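Local coordinates for ubiquitin conjugating enzyme (Plasmodium yoelii, PDB 2PWQ), which probably carries activated ubiquitin as a thioester and passes it on to target proteins, at residues 97-108 and 132-143; 65-73 and 161-172. All blocks are in the same frame, centred on the assembly; numbering follows the deposited sequence.

Contact 1 and contact 2 illustrate how a ubiquitin-conjugating fold packs its loops against the ends of helices 122-134 and 154-168. Their centres lie about 15 Å apart, and along the chain contact 1 is nested inside the much longer loop that contact 2 closes. Contact 1 joins the loop after strand 88-91 to the end of helix 122-134 and the loop that follows it, and includes Cys108, the predicted thioester residue. Contact 2 joins the turns leading into strand 71-77 to the end of helix 154-168. The two meet where the Tyr67 ring packs against His97 and Leu133, so the loop ahead of Cys108 and the last helix meet through Tyr67 and, at Ser102, through Trp164.

Contact 1 of 2, residues 97-108 and 132-143; sequences HPNISSQTGAIC and LLSDPQPDDPQD
The His-Pro-Asn signature of ubiquitin-conjugating enzymes, His97 to Asn99, meets the last turn of helix 122-134 and the proline-rich loop that follows. With CG anti to the backbone N (chi1 -165°), the imidazole of His97 reaches the helix end, where NE2 donates to Leu132 O at 2.9 Å. That donor stands well above the carbonyl plane and the bond is bent, 139° at the hydrogen. On the other side of the ring ND1 accepts from Asn99 N, and the two bonds together fix the ring's rotation. Pro98 packs its CG on Pro136 CB at 3.6 Å, while Pro136 CB also lies obliquely against the imidazole.

The carbonyl of Pro98 holds the stretch leading to helix 144-152 with two hydrogen bonds. Gln142 N approaches Pro98 O nearly end-on at 2.7 Å, and Asp143 N adds a longer bond to Pro98 O from above the carbonyl plane, at 3.3 Å. This brings Gln142 CB to 3.3 Å from Asn99 C, and the bent glutamine chain runs on past the backbone toward Cys108. The Asn99 side chain itself lies between Leu132 and the backbone of the turn from Gln137 to Asp140.

Asp143 grips the ST motif that begins at Ser101: its OD2 takes Ser102 N on the anti side and Ser102 OG on the syn side, each at 2.7 Å. Its other oxygen, OD1, accepts a hydrogen bond from Val146 N, so the N-cap of helix 144-152 also fastens this motif. Ile100 CD1 and Leu133 CD1 touch, their side chains crossing at about a right angle, beside Phe91. A His-Pro-Asn motif about ten residues ahead of the cysteine, here Cys108 as predicted, is characteristic of the active site of ubiquitin-conjugating enzymes.

Contact 2 of 2, residues 65-73 and 161-172; sequences TPYEGGHFT and ASVWTKTFATGP
One face of the Phe72 ring receives the methyl of Ala169, whose CB lies 3.9 Å from the ring centroid in a CH-pi contact, 29° off the normal. Near the plane of the same ring, at its edge, sit Thr165 OG1 and the backbone oxygen of Tyr67. The Tyr67 ring has Pro66 CG over one face, toward the rim, and is approached obliquely by Ala161 CB, 3.8 Å from Tyr67 OH; that hydroxyl is bonded to Trp96 O. Over one face of His71 lies Pro172 CD, in a poorly ordered end of the model, and Ala169 O is at the edge of this ring.

Thr165 works both its branches. Its OG1, beside the backbone N (chi1 -61°), stands 3.0 Å from Pro66 O and 2.8 Å from Ala161 O, and its single proton can serve either acceptor. The other branch, CG2, rests on Gly70 CA at 3.6 Å, in the turn from Tyr67 to Gly70. Nearer the sheet, His71 N donates to Ala169 O at 2.9 Å, just where the chain leaves helical geometry. Pro66 CB packs against Ala161 CB.

Two overlapping beta turns, type I then type II, are thus seated on the last turns of helix 154-168, joining the loop before an inner strand of the antiparallel sheet to the last helix of the ubiquitin-conjugating fold.

Contact 1 of 2, residues 97-108 and 132-143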
loop_
_atom_site.group_PDB
_atom_site.type_symbol
_atom_site.label_atom_id
_atom_site.label_comp_id
_atom_site.label_asym_id
_atom_site.label_seq_id
_atom_site.Cartn_x
_atom_site.Cartn_y
_atom_site.Cartn_z
ATOM N N HIS A 97 6.813 -2.868 10.251
ATOM C CA HIS A 97 6.731 -1.413 10.074
ATOM C C HIS A 97 5.811 -0.824 11.141
ATOM O O HIS A 97 4.731 -1.370 11.391
ATOM C CB HIS A 97 6.135 -1.086 8.698
ATOM C CG HIS A 97 6.332 0.350 8.274
ATOM N ND1 HIS A 97 5.509 1.385 8.683
ATOM C CD2 HIS A 97 7.239 0.897 7.438
ATOM C CE1 HIS A 97 5.942 2.521 8.163
ATOM N NE2 HIS A 97 6.991 2.256 7.398
ATOM N N PRO A 98 6.224 0.294 11.810
ATOM C CA PRO A 98 5.399 0.815 12.910
ATOM C C PRO A 98 4.001 1.231 12.484
ATOM O O PRO A 98 3.082 1.290 13.307
ATOM C CB PRO A 98 6.199 2.031 13.419
ATOM C CG PRO A 98 7.147 2.365 12.285
ATOM C CD PRO A 98 7.477 1.049 11.666
ATOM N N ASN A 99 3.840 1.561 11.202
ATOM C CA ASN A 99 2.547 2.002 10.724
ATOM C C ASN A 99 1.660 0.959 10.048
ATOM O O ASN A 99 0.648 1.319 9.409
ATOM C CB ASN A 99 2.749 3.213 9.811
ATOM C CG ASN A 99 3.400 4.364 10.539
ATOM O OD1 ASN A 99 2.890 4.821 11.567
ATOM N ND2 ASN A 99 4.528 4.817 10.039
ATOM N N ILE A 100 1.988 -0.335 10.246
ATOM C CA ILE A 100 1.293 -1.447 9.579
ATOM C C ILE A 100 1.255 -2.638 10.559
ATOM O O ILE A 100 2.283 -2.990 11.146
ATOM C CB ILE A 100 2.025 -1.901 8.282
ATOM C CG1 ILE A 100 2.384 -0.710 7.368
ATOM C CG2 ILE A 100 1.183 -2.907 7.476
ATOM C CD1 ILE A 100 3.445 -1.065 6.344
ATOM N N SER A 101 0.076 -3.214 10.758
ATOM C CA SER A 101 -0.058 -4.403 11.612
ATOM C C SER A 101 0.840 -5.528 11.062
ATOM O O SER A 101 0.736 -5.939 9.883
ATOM C CB SER A 101 -1.521 -4.817 11.753
ATOM O OG SER A 101 -1.661 -6.022 12.494
ATOM N N SER A 102 1.778 -5.954 11.911
ATOM C CA SER A 102 2.701 -7.046 11.602
ATOM C C SER A 102 1.955 -8.379 11.449
ATOM O O SER A 102 2.545 -9.332 11.004
ATOM C CB SER A 102 3.756 -7.207 12.700
ATOM O OG SER A 102 3.171 -7.715 13.919
ATOM N N GLN A 103 0.676 -8.416 11.806
ATOM C CA GLN A 103 -0.115 -9.638 11.762
ATOM C C GLN A 103 -1.249 -9.632 10.758
ATOM O O GLN A 103 -1.568 -10.675 10.211
ATOM C CB GLN A 103 -0.615 -9.978 13.156
ATOM C CG GLN A 103 0.580 -10.158 14.091
ATOM C CD GLN A 103 0.219 -9.973 15.548
ATOM O OE1 GLN A 103 -0.562 -10.761 16.123
ATOM N NE2 GLN A 103 0.803 -8.939 16.177
ATOM N N THR A 104 -1.821 -8.460 10.478
ATOM C CA THR A 104 -2.959 -8.348 9.543
ATOM C C THR A 104 -2.767 -7.444 8.316
ATOM O O THR A 104 -3.617 -7.432 7.418
ATOM C CB THR A 104 -4.223 -7.899 10.260
ATOM O OG1 THR A 104 -4.133 -6.505 10.553
ATOM C CG2 THR A 104 -4.432 -8.707 11.556
ATOM N N GLY A 105 -1.669 -6.690 8.290
ATOM C CA GLY A 105 -1.363 -5.794 7.154
ATOM C C GLY A 105 -2.201 -4.528 7.101
ATOM O O GLY A 105 -2.108 -3.768 6.132
ATOM N N ALA A 106 -3.022 -4.308 8.127
ATOM C CA ALA A 106 -3.827 -3.105 8.218
ATOM C C ALA A 106 -2.959 -1.846 8.348
ATOM O O ALA A 106 -1.891 -1.874 8.952
ATOM C CB ALA A 106 -4.763 -3.184 9.359
ATOM N N ILE A 107 -3.435 -0.753 7.758
ATOM C CA ILE A 107 -2.773 0.557 7.871
ATOM C C ILE A 107 -3.801 1.615 8.260
ATOM O O ILE A 107 -5.004 1.435 8.030
ATOM C CB ILE A 107 -2.063 0.948 6.568
ATOM C CG1 ILE A 107 -3.013 0.844 5.383
ATOM C CG2 ILE A 107 -0.852 0.076 6.352
ATOM C CD1 ILE A 107 -2.315 0.763 4.049
ATOM N N CYS A 108 -3.356 2.706 8.871
ATOM C CA CYS A 108 -4.299 3.788 9.184
ATOM C C CYS A 108 -4.509 4.694 7.969
ATOM O O CYS A 108 -3.580 5.361 7.521
ATOM C CB CYS A 108 -3.832 4.610 10.388
ATOM S SG CYS A 108 -5.011 5.904 10.844
ATOM N N LEU A 132 5.388 6.240 3.112
ATOM C CA LEU A 132 5.442 5.698 4.481
ATOM C C LEU A 132 6.556 4.668 4.718
ATOM O O LEU A 132 7.203 4.691 5.755
ATOM C CB LEU A 132 4.130 5.076 4.858
ATOM C CG LEU A 132 3.216 5.899 5.709
ATOM C CD1 LEU A 132 2.075 5.044 6.166
ATOM C CD2 LEU A 132 3.994 6.488 6.917
ATOM N N LEU A 133 6.771 3.773 3.764
ATOM C CA LEU A 133 7.860 2.787 3.852
ATOM C C LEU A 133 9.206 3.502 4.003
ATOM O O LEU A 133 10.070 3.126 4.824
ATOM C CB LEU A 133 7.879 1.899 2.605
ATOM C CG LEU A 133 7.110 0.558 2.670
ATOM C CD1 LEU A 133 5.927 0.544 3.691
ATOM C CD2 LEU A 133 6.666 0.144 1.302
ATOM N N SER A 134 9.373 4.540 3.181
ATOM C CA SER A 134 10.555 5.406 3.228
ATOM C C SER A 134 10.680 6.229 4.469
ATOM O O SER A 134 11.786 6.634 4.815
ATOM C CB SER A 134 10.521 6.400 2.073
ATOM O OG SER A 134 11.022 5.781 0.931
ATOM N N ASP A 135 9.571 6.516 5.130
ATOM C CA ASP A 135 9.603 7.489 6.170
ATOM C C ASP A 135 8.560 7.129 7.230
ATOM O O ASP A 135 7.469 7.725 7.279
ATOM C CB ASP A 135 9.345 8.865 5.494
ATOM C CG ASP A 135 9.614 10.037 6.398
ATOM O OD1 ASP A 135 10.314 9.865 7.418
ATOM O OD2 ASP A 135 9.159 11.156 6.047
ATOM N N PRO A 136 8.889 6.135 8.104
ATOM C CA PRO A 136 7.900 5.663 9.077
ATOM C C PRO A 136 7.516 6.753 10.090
ATOM O O PRO A 136 8.354 7.569 10.457
ATOM C CB PRO A 136 8.595 4.450 9.771
ATOM C CG PRO A 136 9.781 4.096 8.917
ATOM C CD PRO A 136 10.172 5.435 8.235
ATOM N N GLN A 137 6.277 6.727 10.557
ATOM C CA GLN A 137 5.710 7.750 11.457
ATOM C C GLN A 137 5.358 7.198 12.853
ATOM O O GLN A 137 4.167 6.956 13.160
ATOM C CB GLN A 137 4.456 8.332 10.802
ATOM C CG GLN A 137 4.760 8.988 9.473
ATOM C CD GLN A 137 5.782 10.086 9.647
ATOM O OE1 GLN A 137 6.892 10.062 9.051
ATOM N NE2 GLN A 137 5.448 11.028 10.537
ATOM N N PRO A 138 6.385 7.032 13.719
ATOM C CA PRO A 138 6.264 6.260 14.972
ATOM C C PRO A 138 5.268 6.763 16.017
ATOM O O PRO A 138 4.853 5.975 16.869
ATOM C CB PRO A 138 7.689 6.273 15.539
ATOM C CG PRO A 138 8.325 7.478 14.935
ATOM C CD PRO A 138 7.753 7.555 13.544
ATOM N N ASP A 139 4.893 8.039 15.950
ATOM C CA ASP A 139 3.957 8.662 16.913
ATOM C C ASP A 139 2.482 8.377 16.652
ATOM O O ASP A 139 1.632 8.653 17.511
ATOM C CB ASP A 139 4.139 10.183 16.911
ATOM C CG ASP A 139 5.329 10.637 17.730
ATOM O OD1 ASP A 139 6.395 9.966 17.703
ATOM O OD2 ASP A 139 5.192 11.693 18.395
ATOM N N ASP A 140 2.193 7.863 15.451
ATOM C CA ASP A 140 0.832 7.527 15.002
ATOM C C ASP A 140 0.759 6.023 14.707
ATOM O O ASP A 140 0.445 5.614 13.581
ATOM C CB ASP A 140 0.475 8.356 13.758
ATOM C CG ASP A 140 0.723 9.866 13.962
ATOM O OD1 ASP A 140 0.489 10.366 15.101
ATOM O OD2 ASP A 140 1.146 10.546 12.987
ATOM N N PRO A 141 1.015 5.191 15.734
ATOM C CA PRO A 141 1.479 3.831 15.467
ATOM C C PRO A 141 0.330 2.872 15.169
ATOM O O PRO A 141 -0.803 3.093 15.617
ATOM C CB PRO A 141 2.202 3.444 16.766
ATOM C CG PRO A 141 1.876 4.555 17.791
ATOM C CD PRO A 141 0.823 5.419 17.179
ATOM N N GLN A 142 0.619 1.829 14.399
ATOM C CA GLN A 142 -0.387 0.824 14.079
ATOM C C GLN A 142 -0.121 -0.480 14.806
ATOM O O GLN A 142 -1.046 -1.158 15.231
ATOM C CB GLN A 142 -0.472 0.589 12.566
ATOM C CG GLN A 142 -1.572 1.380 11.893
ATOM C CD GLN A 142 -2.954 1.010 12.420
ATOM O OE1 GLN A 142 -3.555 1.768 13.198
ATOM N NE2 GLN A 142 -3.455 -0.171 12.019
ATOM N N ASP A 143 1.153 -0.815 14.941
ATOM C CA ASP A 143 1.580 -2.015 15.635
ATOM C C ASP A 143 2.404 -1.601 16.857
ATOM O O ASP A 143 3.509 -1.073 16.693
ATOM C CB ASP A 143 2.413 -2.878 14.676
ATOM C CG ASP A 143 2.632 -4.293 15.197
ATOM O OD1 ASP A 143 3.253 -4.435 16.278
ATOM O OD2 ASP A 143 2.188 -5.254 14.520
#

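Contact 2 of 2, residues 65-73 and 161-172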
loop_
_atom_site.group_PDB
_atom_site.type_symbol
_atom_site.label_atom_id
_atom_site.label_comp_id
_atom_site.label_asym_id
_atom_site.label_seq_id
_atom_site.Cartn_x
_atom_site.Cartn_y
_atom_site.Cartn_z
ATOM N N THR A 65 16.333 1.692 2.228
ATOM C CA THR A 65 15.481 1.514 3.409
ATOM C C THR A 65 15.564 0.046 3.770
ATOM O O THR A 65 16.077 -0.742 2.987
ATOM C CB THR A 65 13.990 1.758 3.152
ATOM O OG1 THR A 65 13.449 0.670 2.383
ATOM C CG2 THR A 65 13.741 3.116 2.467
ATOM N N PRO A 66 15.035 -0.322 4.937
ATOM C CA PRO A 66 15.045 -1.779 5.223
ATOM C C PRO A 66 14.088 -2.600 4.312
ATOM O O PRO A 66 14.073 -3.829 4.385
ATOM C CB PRO A 66 14.650 -1.841 6.687
ATOM C CG PRO A 66 13.889 -0.617 6.970
ATOM C CD PRO A 66 14.448 0.452 6.049
ATOM N N TYR A 67 13.367 -1.916 3.410
ATOM C CA TYR A 67 12.397 -2.554 2.525
ATOM C C TYR A 67 12.938 -2.768 1.158
ATOM O O TYR A 67 12.240 -3.253 0.272
ATOM C CB TYR A 67 11.043 -1.834 2.546
ATOM C CG TYR A 67 10.595 -1.649 3.965
ATOM C CD1 TYR A 67 10.210 -2.758 4.756
ATOM C CD2 TYR A 67 10.660 -0.399 4.569
ATOM C CE1 TYR A 67 9.851 -2.593 6.070
ATOM C CE2 TYR A 67 10.288 -0.208 5.881
ATOM C CZ TYR A 67 9.898 -1.288 6.633
ATOM O OH TYR A 67 9.535 -1.064 7.923
ATOM N N GLU A 68 14.226 -2.513 1.017
ATOM C CA GLU A 68 14.847 -2.499 -0.291
ATOM C C GLU A 68 14.915 -3.916 -0.849
ATOM O O GLU A 68 15.317 -4.821 -0.125
ATOM C CB GLU A 68 16.233 -1.877 -0.214
ATOM C CG GLU A 68 17.007 -1.993 -1.504
ATOM C CD GLU A 68 18.339 -1.260 -1.473
ATOM O OE1 GLU A 68 18.582 -0.433 -0.546
ATOM O OE2 GLU A 68 19.140 -1.530 -2.399
ATOM N N GLY A 69 14.557 -4.093 -2.128
ATOM C CA GLY A 69 14.466 -5.420 -2.769
ATOM C C GLY A 69 13.186 -6.188 -2.443
ATOM O O GLY A 69 13.021 -7.364 -2.842
ATOM N N GLY A 70 12.301 -5.546 -1.683
ATOM C CA GLY A 70 10.996 -6.102 -1.347
ATOM C C GLY A 70 9.989 -5.794 -2.436
ATOM O O GLY A 70 10.062 -4.751 -3.118
ATOM N N HIS A 71 9.049 -6.716 -2.595
ATOM C CA HIS A 71 7.938 -6.594 -3.522
ATOM C C HIS A 71 6.729 -6.877 -2.658
ATOM O O HIS A 71 6.540 -8.033 -2.164
ATOM C CB HIS A 71 8.053 -7.653 -4.621
ATOM C CG HIS A 71 9.357 -7.631 -5.353
ATOM N ND1 HIS A 71 9.581 -6.822 -6.455
ATOM C CD2 HIS A 71 10.519 -8.292 -5.127
ATOM C CE1 HIS A 71 10.821 -7.001 -6.883
ATOM N NE2 HIS A 71 11.410 -7.888 -6.095
ATOM N N PHE A 72 5.951 -5.838 -2.416
ATOM C CA PHE A 72 4.811 -5.885 -1.506
ATOM C C PHE A 72 3.446 -5.870 -2.195
ATOM O O PHE A 72 3.089 -4.937 -2.957
ATOM C CB PHE A 72 4.906 -4.752 -0.437
ATOM C CG PHE A 72 6.202 -4.781 0.372
ATOM C CD1 PHE A 72 7.341 -4.089 -0.081
ATOM C CD2 PHE A 72 6.307 -5.555 1.544
ATOM C CE1 PHE A 72 8.532 -4.101 0.633
ATOM C CE2 PHE A 72 7.523 -5.589 2.273
ATOM C CZ PHE A 72 8.627 -4.890 1.813
ATOM N N THR A 73 2.664 -6.904 -1.905
ATOM C CA THR A 73 1.330 -7.073 -2.433
ATOM C C THR A 73 0.349 -6.501 -1.451
ATOM O O THR A 73 0.515 -6.727 -0.242
ATOM C CB THR A 73 1.032 -8.573 -2.596
ATOM O OG1 THR A 73 1.980 -9.094 -3.522
ATOM C CG2 THR A 73 -0.339 -8.775 -3.117
ATOM N N ALA A 161 13.031 -5.577 10.262
ATOM C CA ALA A 161 12.363 -5.176 9.025
ATOM C C ALA A 161 13.101 -5.662 7.789
ATOM O O ALA A 161 12.489 -6.093 6.832
ATOM C CB ALA A 161 12.161 -3.656 9.003
ATOM N N SER A 162 14.411 -5.615 7.799
ATOM C CA SER A 162 15.160 -6.272 6.755
ATOM C C SER A 162 15.018 -7.840 6.635
ATOM O O SER A 162 14.870 -8.362 5.522
ATOM C CB SER A 162 16.618 -5.867 6.915
ATOM O OG SER A 162 17.408 -6.427 5.853
ATOM N N VAL A 163 15.069 -8.576 7.760
ATOM C CA VAL A 163 14.832 -10.022 7.755
ATOM C C VAL A 163 13.475 -10.285 7.104
ATOM O O VAL A 163 13.387 -11.042 6.154
ATOM C CB VAL A 163 14.908 -10.666 9.221
ATOM C CG1 VAL A 163 14.404 -12.149 9.249
ATOM C CG2 VAL A 163 16.322 -10.622 9.773
ATOM N N TRP A 164 12.429 -9.664 7.631
ATOM C CA TRP A 164 11.087 -9.846 7.122
ATOM C C TRP A 164 10.899 -9.523 5.640
ATOM O O TRP A 164 10.149 -10.239 4.948
ATOM C CB TRP A 164 10.085 -9.096 7.984
ATOM C CG TRP A 164 9.836 -9.727 9.333
ATOM C CD1 TRP A 164 10.765 -10.281 10.170
ATOM C CD2 TRP A 164 8.578 -9.810 10.029
ATOM N NE1 TRP A 164 10.158 -10.742 11.312
ATOM C CE2 TRP A 164 8.822 -10.441 11.259
ATOM C CE3 TRP A 164 7.270 -9.435 9.717
ATOM C CZ2 TRP A 164 7.822 -10.656 12.179
ATOM C CZ3 TRP A 164 6.289 -9.631 10.634
ATOM C CH2 TRP A 164 6.553 -10.251 11.844
ATOM N N THR A 165 11.604 -8.496 5.141
ATOM C CA THR A 165 11.594 -8.184 3.717
ATOM C C THR A 165 12.191 -9.313 2.873
ATOM O O THR A 165 11.641 -9.706 1.822
ATOM C CB THR A 165 12.413 -6.882 3.401
ATOM O OG1 THR A 165 11.827 -5.790 4.085
ATOM C CG2 THR A 165 12.413 -6.612 1.945
ATOM N N LYS A 166 13.326 -9.829 3.335
ATOM C CA LYS A 166 14.067 -10.808 2.552
ATOM C C LYS A 166 13.428 -12.195 2.741
ATOM O O LYS A 166 13.674 -13.083 1.950
ATOM C CB LYS A 166 15.573 -10.799 2.879
ATOM C CG LYS A 166 16.279 -9.514 2.495
ATOM C CD LYS A 166 17.784 -9.658 2.441
ATOM C CE LYS A 166 18.439 -8.316 2.086
ATOM N NZ LYS A 166 17.923 -7.682 0.793
ATOM N N THR A 167 12.562 -12.326 3.743
ATOM C CA THR A 167 11.824 -13.574 4.014
ATOM C C THR A 167 10.450 -13.615 3.360
ATOM O O THR A 167 10.125 -14.586 2.661
ATOM C CB THR A 167 11.670 -13.783 5.536
ATOM O OG1 THR A 167 12.966 -13.695 6.124
ATOM C CG2 THR A 167 11.047 -15.157 5.867
ATOM N N PHE A 168 9.651 -12.565 3.601
ATOM C CA PHE A 168 8.231 -12.505 3.212
ATOM C C PHE A 168 7.904 -11.745 1.918
ATOM O O PHE A 168 6.848 -11.964 1.331
ATOM C CB PHE A 168 7.371 -11.975 4.380
ATOM C CG PHE A 168 7.509 -12.787 5.622
ATOM C CD1 PHE A 168 8.061 -12.250 6.775
ATOM C CD2 PHE A 168 7.140 -14.134 5.614
ATOM C CE1 PHE A 168 8.211 -13.035 7.945
ATOM C CE2 PHE A 168 7.284 -14.912 6.766
ATOM C CZ PHE A 168 7.832 -14.366 7.916
ATOM N N ALA A 169 8.833 -10.912 1.467
ATOM C CA ALA A 169 8.582 -9.942 0.361
ATOM C C ALA A 169 9.540 -10.178 -0.808
ATOM O O ALA A 169 9.948 -9.261 -1.527
ATOM C CB ALA A 169 8.681 -8.504 0.867
ATOM N N THR A 170 9.886 -11.436 -0.983
ATOM C CA THR A 170 10.783 -11.907 -2.021
ATOM C C THR A 170 10.155 -11.794 -3.430
ATOM O O THR A 170 8.932 -11.605 -3.569
ATOM C CB THR A 170 11.198 -13.368 -1.671
ATOM O OG1 THR A 170 11.483 -14.105 -2.862
ATOM C CG2 THR A 170 10.073 -14.072 -0.886
ATOM N N GLY A 171 11.003 -11.904 -4.460
ATOM C CA GLY A 171 10.614 -11.773 -5.881
ATOM C C GLY A 171 9.282 -12.370 -6.358
ATOM O O GLY A 171 8.702 -13.246 -5.687
ATOM N N PRO A 172 8.801 -11.918 -7.547
ATOM C CA PRO A 172 7.475 -12.271 -8.100
ATOM C C PRO A 172 7.258 -13.776 -8.284
ATOM O O PRO A 172 8.162 -14.476 -8.742
ATOM C CB PRO A 172 7.464 -11.562 -9.469
ATOM C CG PRO A 172 8.919 -11.279 -9.793
ATOM C CD PRO A 172 9.545 -11.015 -8.458
#